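Local coordinates for OBCA, Oxalate Biosynthetic Component A (Burkholderia glumae, PDB 4NNC), which is a large single-chain protein that combines an N-terminal oxalate-biosynthetic-component region with a region of the TIM-barrel clan and binds 2KQ, at residues R129-Q134 and P161-A166; K50-E55 and Y190-K195. All coordinates share one frame; numbering follows the deposited sequence.

Contact 1 and contact 2 lie on the same side of the chain's centre, about 16 Å apart between centres, and both reach 2KQ. Contact 1 joins two helices, 125-137 and 161-170, mainly through side chains, chiefly a leucine methyl laid on an arginine. Contact 2 joins strands 54-57 and 189-192 by backbone hydrogen bonds, with a tryptophan packed on a glutamine chain. Contact 1 is mostly buried, with R130 and A162 exposed; contact 2 is partly buried, with E55 and G53 exposed, and buries about twice the surface. In sequence contact 1 is nested inside the loop that contact 2 closes. The two touch directly, since Q134 probably donates from NE2 to A193 O at 3.1 Å.

Contact 1. Residues R129-Q134 and P161-A166; sequences RRIVLQ and PALIEA. With 2KQ ((3S)-3-[2-[3-[[(2R)-4-[[[(2R,3S,4R,5R)-5-(6-aminopurin-9-yl)-4-oxidanyl-3-phosphonooxy-oxolan-2-yl]methoxy-oxidanyl-phosphoryl]oxy-oxidanyl-phosphoryl]oxy-3,3-dimethyl-2-oxidanyl-butanoyl]amino]propanoylamino]ethylsulfanyl]-3-oxidanyl-butanoic acid), chain D.
R130 and L163 carry this contact between helices 125-137 and 161-170. Their side chains slide past each other in opposite directions. CD1 of L163 lies over one face of the R130 guanidinium, 3.4 Å above its plane and offset toward the rim. The nearest pair is R130 NE and L163 CD1 at 3.6 Å. The methyl also meets the aliphatic part of the arginine, with L163 CD1 4.0 Å from R130 CB. L163 reaches this spot because its CG is anti to the backbone N (chi1 -167°), which brings the branch nearer to the other helix. R130 bends at its third torsion (63°), and the guanidinium ends near helix 161-170. There NH1 of R130 lies 4.1 Å from A166 CB. I131 adds a looser apolar touch on the same methyl, CG1 of I131 to CD1 of L163 at 4.3 Å. The segment axes stay 11.4 Å apart and run at 138°, so long side chains bridge the gap.

The same helix also faces 2KQ. CD of R129 packs against adenine atom C25 of 2KQ at 3.2 Å, and CD1 of L133 lies 3.3 Å from ribose atom O29 of 2KQ. R129 NH2 makes a salt bridge with E414, and its NE bonds G487 O, which fixes the guanidinium beside the adenine.

The segments meet by van der Waals packing, most of it the L163 methyl on the R130 guanidinium and chain. R130 is exposed, so its charge can probably stay near solvent while its flat face and aliphatic chain help bury L163.

Contact 2. Residues K50-E55 and Y190-K195; sequences KTDGWE and YWQAGK. With 2KQ ((3S)-3-[2-[3-[[(2R)-4-[[[(2R,3S,4R,5R)-5-(6-aminopurin-9-yl)-4-oxidanyl-3-phosphonooxy-oxolan-2-yl]methoxy-oxidanyl-phosphoryl]oxy-oxidanyl-phosphoryl]oxy-3,3-dimethyl-2-oxidanyl-butanoyl]amino]propanoylamino]ethylsulfanyl]-3-oxidanyl-butanoic acid), chain D.
W54 and Q192 pack on one face of a small antiparallel sheet. CB of Q192 sits over the centre of the six-membered ring of W54, a CH-pi contact of 3.5 Å. The CG of W54 is anti to the carbonyl carbon (chi1 -69°), which turns the indole across the neighbouring strand. Its edge meets the Y190 backbone, with W54 CZ3 3.6 Å from Y190 O. Q192 OE1 accepts from G194 N at 3.1 Å and from a water that accepts from K195 N.

E55 and W191 form a hydrogen-bonded pair, E55 N to W191 O at 2.8 Å and W191 N to E55 O at 2.9 Å. E55 CG lies between its backbone N and carbonyl carbon (chi1 78°). Both side chains point the same way, side by side, with carboxylate and indole planes perpendicular. E55 OE1 meets the W191 ring at its edge, 3.7 Å from CE3. NE1 of W191 bonds Y138 OH.

G53 closes helix 39-51 with a Schellman motif. K195 NZ donates to 2KQ O35 at 2.7 Å. A helix C-cap thus leads into an outer strand of a three-stranded antiparallel sheet, and a short loop after its central strand carries K195 to the 2KQ phosphate.

Contact 1. Residues R129-Q134 and P161-A166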
# COMPACT_ATOMS: atom_id res chain seq x y z
N ARG A 129 -6.17 14.16 13.31
CA ARG A 129 -5.66 13.10 12.44
C ARG A 129 -6.16 13.22 10.99
O ARG A 129 -5.37 13.06 10.04
CB ARG A 129 -5.99 11.73 13.02
CG ARG A 129 -5.05 10.63 12.55
CD ARG A 129 -5.31 9.33 13.26
NE ARG A 129 -5.09 9.40 14.69
CZ ARG A 129 -6.00 9.09 15.61
NH1 ARG A 129 -7.20 8.68 15.22
NH2 ARG A 129 -5.72 9.19 16.90
N ARG A 130 -7.46 13.52 10.80
CA ARG A 130 -7.99 13.72 9.45
C ARG A 130 -7.22 14.83 8.73
O ARG A 130 -6.85 14.67 7.56
CB ARG A 130 -9.48 14.07 9.46
CG ARG A 130 -10.41 12.96 9.95
CD ARG A 130 -11.87 13.44 10.11
NE ARG A 130 -12.47 13.85 8.84
CZ ARG A 130 -13.68 14.41 8.73
NH1 ARG A 130 -14.44 14.62 9.81
NH2 ARG A 130 -14.14 14.75 7.53
N ILE A 131 -6.98 15.94 9.43
CA ILE A 131 -6.31 17.10 8.84
C ILE A 131 -4.85 16.82 8.52
O ILE A 131 -4.39 17.11 7.41
CB ILE A 131 -6.38 18.33 9.77
CG1 ILE A 131 -7.83 18.81 9.88
CG2 ILE A 131 -5.42 19.45 9.28
CD1 ILE A 131 -8.00 20.06 10.71
N VAL A 132 -4.14 16.23 9.47
CA VAL A 132 -2.75 15.81 9.27
C VAL A 132 -2.61 14.83 8.10
O VAL A 132 -1.70 14.97 7.27
CB VAL A 132 -2.16 15.18 10.54
CG1 VAL A 132 -0.78 14.59 10.26
CG2 VAL A 132 -2.07 16.23 11.65
N LEU A 133 -3.51 13.85 8.03
CA LEU A 133 -3.45 12.85 6.95
C LEU A 133 -3.77 13.49 5.61
O LEU A 133 -3.14 13.18 4.60
CB LEU A 133 -4.43 11.69 7.22
CG LEU A 133 -3.95 10.64 8.23
CD1 LEU A 133 -5.09 9.72 8.65
CD2 LEU A 133 -2.81 9.84 7.65
N GLN A 134 -4.72 14.42 5.60
CA GLN A 134 -5.07 15.06 4.35
C GLN A 134 -3.91 15.92 3.84
O GLN A 134 -3.52 15.80 2.67
CB GLN A 134 -6.35 15.90 4.48
CG GLN A 134 -6.82 16.46 3.15
CD GLN A 134 -7.13 15.36 2.15
OE1 GLN A 134 -8.18 14.73 2.23
NE2 GLN A 134 -6.22 15.13 1.20
N PRO A 161 -15.99 20.38 2.32
CA PRO A 161 -16.98 21.02 3.20
C PRO A 161 -17.17 20.27 4.51
O PRO A 161 -17.36 20.91 5.54
CB PRO A 161 -18.28 20.95 2.38
CG PRO A 161 -17.83 20.97 0.96
CD PRO A 161 -16.53 20.18 0.95
N ALA A 162 -17.12 18.94 4.47
CA ALA A 162 -17.34 18.10 5.65
C ALA A 162 -16.21 18.26 6.66
O ALA A 162 -16.44 18.19 7.87
CB ALA A 162 -17.48 16.65 5.24
N LEU A 163 -14.99 18.44 6.16
CA LEU A 163 -13.85 18.65 7.04
C LEU A 163 -13.95 20.04 7.66
O LEU A 163 -13.79 20.19 8.87
CB LEU A 163 -12.54 18.47 6.28
CG LEU A 163 -11.27 18.34 7.11
CD1 LEU A 163 -11.45 17.24 8.13
CD2 LEU A 163 -10.08 18.04 6.21
N ILE A 164 -14.26 21.05 6.84
CA ILE A 164 -14.39 22.43 7.31
C ILE A 164 -15.53 22.60 8.32
O ILE A 164 -15.37 23.30 9.33
CB ILE A 164 -14.60 23.40 6.13
CG1 ILE A 164 -13.35 23.44 5.24
CG2 ILE A 164 -14.97 24.79 6.64
CD1 ILE A 164 -12.06 23.74 5.99
N GLU A 165 -16.67 21.98 8.04
CA GLU A 165 -17.79 21.97 8.98
C GLU A 165 -17.35 21.38 10.33
O GLU A 165 -17.72 21.89 11.39
CB GLU A 165 -18.97 21.19 8.41
CG GLU A 165 -19.82 21.99 7.42
CD GLU A 165 -20.56 21.11 6.42
OE1 GLU A 165 -20.98 19.99 6.79
OE2 GLU A 165 -20.73 21.55 5.26
N ALA A 166 -16.56 20.32 10.27
CA ALA A 166 -16.05 19.69 11.49
C ALA A 166 -15.14 20.65 12.25
O ALA A 166 -15.16 20.71 13.47
CB ALA A 166 -15.31 18.39 11.17
C01 2KQ D . -5.13 0.76 -0.14
C02 2KQ D . -4.30 0.80 1.15
C03 2KQ D . -2.76 0.47 0.82
C04 2KQ D . -4.44 2.20 1.76
O05 2KQ D . -3.69 2.24 2.96
P06 2KQ D . -4.08 3.25 4.12
O07 2KQ D . -2.85 3.50 4.98
O08 2KQ D . -4.54 4.58 3.55
O09 2KQ D . -5.21 2.58 5.01
P10 2KQ D . -6.81 2.67 4.82
O11 2KQ D . -7.49 1.63 5.66
O12 2KQ D . -7.15 2.42 3.37
O13 2KQ D . -7.33 4.13 5.24
C14 2KQ D . -8.71 4.48 5.05
C15 2KQ D . -9.05 5.68 5.81
O16 2KQ D . -8.57 5.58 7.22
C17 2KQ D . -7.59 6.62 7.42
N18 2KQ D . -6.51 6.06 8.16
C19 2KQ D . -5.51 5.29 7.70
N20 2KQ D . -4.70 4.95 8.72
C21 2KQ D . -5.19 5.50 9.86
C22 2KQ D . -4.79 5.50 11.21
N23 2KQ D . -3.60 4.78 11.64
N24 2KQ D . -5.53 6.17 12.11
C25 2KQ D . -6.65 6.83 11.72
N26 2KQ D . -7.06 6.87 10.44
C27 2KQ D . -6.34 6.20 9.50
C28 2KQ D . -7.21 7.12 6.09
O29 2KQ D . -6.90 8.51 6.12
C30 2KQ D . -8.40 6.91 5.26
O31 2KQ D . -9.29 8.04 5.40
P32 2KQ D . -10.77 8.03 4.69
O33 2KQ D . -11.67 6.96 5.32
O34 2KQ D . -11.43 9.39 4.82
O35 2KQ D . -10.59 7.72 3.23
C36 2KQ D . -4.93 -0.18 2.19
O37 2KQ D . -6.22 0.21 2.43
C38 2KQ D . -4.95 -1.66 1.77
O39 2KQ D . -5.71 -2.09 0.90
N40 2KQ D . -4.07 -2.59 2.47
C41 2KQ D . -4.14 -3.96 2.08
C42 2KQ D . -3.10 -4.28 1.02
C43 2KQ D . -3.09 -5.75 0.57
O44 2KQ D . -4.12 -6.32 0.20
N45 2KQ D . -1.84 -6.47 0.61
C46 2KQ D . -1.87 -7.84 0.19
C47 2KQ D . -0.82 -8.07 -0.88
S48 2KQ D . -0.56 -9.82 -1.18
C49 2KQ D . 0.85 -10.02 -2.24
C50 2KQ D . 1.88 -10.58 -1.41
O51 2KQ D . 1.31 -8.78 -2.73
C52 2KQ D . 0.56 -11.08 -3.35
C53 2KQ D . 1.07 -10.83 -4.74
O54 2KQ D . 1.68 -9.76 -5.04
O55 2KQ D . 0.87 -11.71 -5.62

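Contact 2. Residues K50-E55 and Y190-K195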
# COMPACT_ATOMS: atom_id res chain seq x y z
N LYS A 50 -14.19 11.48 -12.22
CA LYS A 50 -14.78 10.52 -11.28
C LYS A 50 -14.07 9.18 -11.38
O LYS A 50 -13.82 8.52 -10.37
CB LYS A 50 -16.28 10.33 -11.57
CG LYS A 50 -17.20 11.22 -10.75
CD LYS A 50 -18.61 10.63 -10.71
CE LYS A 50 -18.58 9.16 -10.30
NZ LYS A 50 -19.94 8.56 -10.29
N THR A 51 -13.73 8.79 -12.60
CA THR A 51 -13.02 7.54 -12.84
C THR A 51 -11.66 7.59 -12.14
O THR A 51 -11.18 6.58 -11.62
CB THR A 51 -12.86 7.29 -14.36
OG1 THR A 51 -14.14 7.00 -14.93
CG2 THR A 51 -11.93 6.13 -14.62
N ASP A 52 -11.07 8.78 -12.11
CA ASP A 52 -9.75 8.95 -11.51
C ASP A 52 -9.81 9.14 -10.00
O ASP A 52 -8.78 9.36 -9.36
CB ASP A 52 -9.04 10.13 -12.16
CG ASP A 52 -7.55 10.08 -11.96
OD1 ASP A 52 -6.99 10.95 -11.25
OD2 ASP A 52 -6.93 9.13 -12.50
N GLY A 53 -11.02 9.07 -9.44
CA GLY A 53 -11.21 9.22 -8.00
C GLY A 53 -11.69 10.58 -7.52
O GLY A 53 -11.86 10.77 -6.32
N TRP A 54 -11.89 11.53 -8.44
CA TRP A 54 -12.43 12.84 -8.04
C TRP A 54 -13.87 12.68 -7.59
O TRP A 54 -14.61 11.88 -8.17
CB TRP A 54 -12.35 13.85 -9.20
CG TRP A 54 -10.94 14.24 -9.52
CD1 TRP A 54 -9.98 13.46 -10.09
CD2 TRP A 54 -10.33 15.52 -9.29
NE1 TRP A 54 -8.81 14.17 -10.23
CE2 TRP A 54 -9.00 15.44 -9.75
CE3 TRP A 54 -10.78 16.73 -8.75
CZ2 TRP A 54 -8.11 16.52 -9.67
CZ3 TRP A 54 -9.91 17.79 -8.68
CH2 TRP A 54 -8.59 17.68 -9.14
N GLU A 55 -14.27 13.43 -6.57
CA GLU A 55 -15.64 13.30 -6.09
C GLU A 55 -16.38 14.63 -6.03
O GLU A 55 -15.76 15.68 -5.85
CB GLU A 55 -15.70 12.56 -4.75
CG GLU A 55 -15.34 13.38 -3.53
CD GLU A 55 -15.62 12.61 -2.24
OE1 GLU A 55 -16.13 13.23 -1.27
OE2 GLU A 55 -15.34 11.40 -2.21
N TYR A 190 -15.39 19.79 -7.85
CA TYR A 190 -14.83 18.45 -7.82
C TYR A 190 -13.57 18.40 -6.96
O TYR A 190 -12.72 19.30 -7.03
CB TYR A 190 -14.52 17.98 -9.24
CG TYR A 190 -15.76 17.82 -10.09
CD1 TYR A 190 -16.32 18.91 -10.75
CD2 TYR A 190 -16.38 16.58 -10.23
CE1 TYR A 190 -17.46 18.77 -11.53
CE2 TYR A 190 -17.52 16.43 -11.00
CZ TYR A 190 -18.05 17.53 -11.64
OH TYR A 190 -19.18 17.40 -12.41
N TRP A 191 -13.45 17.34 -6.17
CA TRP A 191 -12.37 17.19 -5.21
C TRP A 191 -11.54 15.94 -5.47
O TRP A 191 -12.09 14.84 -5.66
CB TRP A 191 -12.95 17.10 -3.79
CG TRP A 191 -11.91 16.91 -2.73
CD1 TRP A 191 -10.67 17.47 -2.68
CD2 TRP A 191 -12.02 16.08 -1.56
NE1 TRP A 191 -10.00 17.06 -1.55
CE2 TRP A 191 -10.81 16.21 -0.84
CE3 TRP A 191 -13.02 15.26 -1.04
CZ2 TRP A 191 -10.57 15.54 0.36
CZ3 TRP A 191 -12.78 14.60 0.16
CH2 TRP A 191 -11.57 14.75 0.84
N GLN A 192 -10.22 16.10 -5.47
CA GLN A 192 -9.32 14.96 -5.48
C GLN A 192 -8.95 14.58 -4.04
O GLN A 192 -8.04 15.16 -3.45
CB GLN A 192 -8.06 15.28 -6.29
CG GLN A 192 -6.99 14.17 -6.27
CD GLN A 192 -7.57 12.79 -6.56
OE1 GLN A 192 -8.14 12.15 -5.67
NE2 GLN A 192 -7.42 12.33 -7.80
N ALA A 193 -9.67 13.62 -3.47
CA ALA A 193 -9.44 13.24 -2.08
C ALA A 193 -8.02 12.72 -1.78
O ALA A 193 -7.43 13.04 -0.74
CB ALA A 193 -10.48 12.19 -1.65
N GLY A 194 -7.48 11.92 -2.70
CA GLY A 194 -6.22 11.25 -2.43
C GLY A 194 -6.48 9.98 -1.64
O GLY A 194 -5.61 9.49 -0.91
N LYS A 195 -7.71 9.47 -1.79
CA LYS A 195 -8.15 8.24 -1.16
C LYS A 195 -7.24 7.09 -1.60
O LYS A 195 -7.17 6.78 -2.79
CB LYS A 195 -9.59 7.95 -1.57
CG LYS A 195 -10.16 6.62 -1.08
CD LYS A 195 -10.13 6.53 0.45
CE LYS A 195 -10.74 5.23 0.97
NZ LYS A 195 -10.69 5.14 2.46
C01 2KQ D . -5.13 0.76 -0.14
C02 2KQ D . -4.30 0.80 1.15
C03 2KQ D . -2.76 0.47 0.82
C04 2KQ D . -4.44 2.20 1.76
O05 2KQ D . -3.69 2.24 2.96
P06 2KQ D . -4.08 3.25 4.12
O07 2KQ D . -2.85 3.50 4.98
O08 2KQ D . -4.54 4.58 3.55
O09 2KQ D . -5.21 2.58 5.01
P10 2KQ D . -6.81 2.67 4.82
O11 2KQ D . -7.49 1.63 5.66
O12 2KQ D . -7.15 2.42 3.37
O13 2KQ D . -7.33 4.13 5.24
C14 2KQ D . -8.71 4.48 5.05
C15 2KQ D . -9.05 5.68 5.81
O16 2KQ D . -8.57 5.58 7.22
C17 2KQ D . -7.59 6.62 7.42
N18 2KQ D . -6.51 6.06 8.16
C19 2KQ D . -5.51 5.29 7.70
N20 2KQ D . -4.70 4.95 8.72
C21 2KQ D . -5.19 5.50 9.86
C22 2KQ D . -4.79 5.50 11.21
N23 2KQ D . -3.60 4.78 11.64
N24 2KQ D . -5.53 6.17 12.11
C25 2KQ D . -6.65 6.83 11.72
N26 2KQ D . -7.06 6.87 10.44
C27 2KQ D . -6.34 6.20 9.50
C28 2KQ D . -7.21 7.12 6.09
O29 2KQ D . -6.90 8.51 6.12
C30 2KQ D . -8.40 6.91 5.26
O31 2KQ D . -9.29 8.04 5.40
P32 2KQ D . -10.77 8.03 4.69
O33 2KQ D . -11.67 6.96 5.32
O34 2KQ D . -11.43 9.39 4.82
O35 2KQ D . -10.59 7.72 3.23
C36 2KQ D . -4.93 -0.18 2.19
O37 2KQ D . -6.22 0.21 2.43
C38 2KQ D . -4.95 -1.66 1.77
O39 2KQ D . -5.71 -2.09 0.90
N40 2KQ D . -4.07 -2.59 2.47
C41 2KQ D . -4.14 -3.96 2.08
C42 2KQ D . -3.10 -4.28 1.02
C43 2KQ D . -3.09 -5.75 0.57
O44 2KQ D . -4.12 -6.32 0.20
N45 2KQ D . -1.84 -6.47 0.61
C46 2KQ D . -1.87 -7.84 0.19
C47 2KQ D . -0.82 -8.07 -0.88
S48 2KQ D . -0.56 -9.82 -1.18
C49 2KQ D . 0.85 -10.02 -2.24
C50 2KQ D . 1.88 -10.58 -1.41
O51 2KQ D . 1.31 -8.78 -2.73
C52 2KQ D . 0.56 -11.08 -3.35
C53 2KQ D . 1.07 -10.83 -4.74
O54 2KQ D . 1.68 -9.76 -5.04
O55 2KQ D . 0.87 -11.71 -5.62
O HOH W 1 -9.47 10.14 -3.99